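Local coordinates for hypothetical protein TM1631 (Thermotoga maritima, PDB 1VPQ) that is of unknown function but belongs to the DUF72 family, which adopts a TIM-barrel fold, at residues Met122-Phe127 with Thr176-Asp181. Residues are numbered along the deposited sequence; the frame is centred on the assembly and turned at random.
Sequences MTLAQF and TFVVVD
Met122 and Leu124 meet Thr176 and Val178 with no flat group between them. The two aromatic rings of these segments pack elsewhere: Phe127 stacks on Phe131, while Phe177 meets Tyr167 edge-to-face. Strand 152-155 lies between the two strands in the parallel sheet, and the CA atoms of Leu124 and Val178 are 8.6 Å apart, too far for main-chain pairing, so the contact is made by side chains that reach into the barrel interior. Leu124 CD1 comes within 3.5 Å of Val178 CG2, tight for two methyls, and the side chains cross at about a right angle. Leucine supplies the reach, its CG anti to the backbone N (chi1 176°); the short, branched valine offers a methyl beside its own backbone N. Arg203 of strand 199-204 touches both. Nearer the strand starts, flexible Met122 bends at chi2 and chi3 (80° and 56°) and brings CE to 3.9 Å from Thr176 OG1. That hydroxyl suits the spot because it shares a hydrogen bond with Thr197 OG1, leaving the thioether end a van der Waals neighbour. A sulfate, probably from the crystallisation liquor, lies about 6 Å from the Leu124 side chain. Contact over the intervening strand thus rests on shape and dispersion.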
# COMPACT_ATOMS: atom_id res chain seq x y z
N MET A 122 8.78 -1.05 4.00
CA MET A 122 7.60 -1.26 4.86
C MET A 122 6.81 -2.50 4.43
O MET A 122 6.73 -2.81 3.24
CB MET A 122 6.70 -0.03 4.81
CG MET A 122 5.50 -0.01 5.77
SD MET A 122 5.88 0.46 7.46
CE MET A 122 6.67 2.06 7.31
N THR A 123 6.23 -3.19 5.41
CA THR A 123 5.30 -4.29 5.16
C THR A 123 3.89 -3.85 5.50
O THR A 123 3.66 -3.21 6.52
CB THR A 123 5.69 -5.57 5.94
OG1 THR A 123 6.96 -6.03 5.45
CG2 THR A 123 4.66 -6.68 5.74
N LEU A 124 2.94 -4.17 4.63
CA LEU A 124 1.56 -3.71 4.76
C LEU A 124 0.62 -4.84 5.12
O LEU A 124 0.57 -5.87 4.43
CB LEU A 124 1.09 -3.06 3.46
CG LEU A 124 -0.37 -2.60 3.41
CD1 LEU A 124 -0.61 -1.39 4.31
CD2 LEU A 124 -0.78 -2.28 1.98
N ALA A 125 -0.12 -4.65 6.21
CA ALA A 125 -1.21 -5.54 6.57
C ALA A 125 -2.52 -4.81 6.38
O ALA A 125 -2.90 -3.96 7.20
CB ALA A 125 -1.06 -6.01 8.02
N GLN A 126 -3.21 -5.11 5.27
CA GLN A 126 -4.49 -4.48 4.94
C GLN A 126 -5.64 -5.46 5.19
O GLN A 126 -5.70 -6.53 4.58
CB GLN A 126 -4.49 -3.98 3.49
CG GLN A 126 -5.85 -3.55 2.92
CD GLN A 126 -6.56 -4.67 2.16
OE1 GLN A 126 -6.00 -5.24 1.22
NE2 GLN A 126 -7.79 -4.99 2.57
N PHE A 127 -6.55 -5.06 6.06
CA PHE A 127 -7.63 -5.92 6.53
C PHE A 127 -8.94 -5.63 5.82
O PHE A 127 -9.23 -4.48 5.51
CB PHE A 127 -7.78 -5.75 8.03
CG PHE A 127 -6.64 -6.32 8.81
CD1 PHE A 127 -5.50 -5.56 9.04
CD2 PHE A 127 -6.68 -7.63 9.27
CE1 PHE A 127 -4.43 -6.09 9.73
CE2 PHE A 127 -5.63 -8.17 9.97
CZ PHE A 127 -4.50 -7.40 10.20
N THR A 176 2.79 1.57 12.03
CA THR A 176 2.51 2.73 11.21
C THR A 176 1.06 2.67 10.70
O THR A 176 0.60 1.65 10.18
CB THR A 176 3.52 2.83 10.04
OG1 THR A 176 4.84 3.08 10.57
CG2 THR A 176 3.14 3.94 9.06
N PHE A 177 0.35 3.78 10.88
CA PHE A 177 -1.05 3.90 10.47
C PHE A 177 -1.17 4.23 8.97
O PHE A 177 -0.57 5.20 8.49
CB PHE A 177 -1.75 4.98 11.31
CG PHE A 177 -3.15 5.25 10.87
CD1 PHE A 177 -4.15 4.31 11.06
CD2 PHE A 177 -3.47 6.44 10.22
CE1 PHE A 177 -5.44 4.55 10.65
CE2 PHE A 177 -4.76 6.68 9.80
CZ PHE A 177 -5.74 5.74 10.01
N VAL A 178 -1.94 3.42 8.25
CA VAL A 178 -2.21 3.68 6.84
C VAL A 178 -3.34 4.68 6.69
O VAL A 178 -4.50 4.38 6.97
CB VAL A 178 -2.57 2.39 6.09
CG1 VAL A 178 -2.95 2.70 4.64
CG2 VAL A 178 -1.39 1.44 6.13
N VAL A 179 -2.99 5.89 6.25
CA VAL A 179 -3.99 6.93 5.98
C VAL A 179 -4.63 6.61 4.64
O VAL A 179 -3.95 6.59 3.61
CB VAL A 179 -3.36 8.34 5.93
CG1 VAL A 179 -4.44 9.38 5.63
CG2 VAL A 179 -2.63 8.67 7.23
N VAL A 180 -5.94 6.39 4.64
CA VAL A 180 -6.63 5.89 3.46
C VAL A 180 -7.62 6.91 2.91
O VAL A 180 -8.38 7.53 3.66
CB VAL A 180 -7.43 4.62 3.76
CG1 VAL A 180 -8.08 4.07 2.49
CG2 VAL A 180 -6.57 3.57 4.37
N ASP A 181 -7.62 7.06 1.58
CA ASP A 181 -8.75 7.66 0.89
C ASP A 181 -9.49 6.58 0.10
O ASP A 181 -8.94 5.93 -0.79
CB ASP A 181 -8.34 8.81 -0.02
CG ASP A 181 -9.54 9.66 -0.41
OD1 ASP A 181 -10.03 10.43 0.45
OD2 ASP A 181 -10.01 9.54 -1.57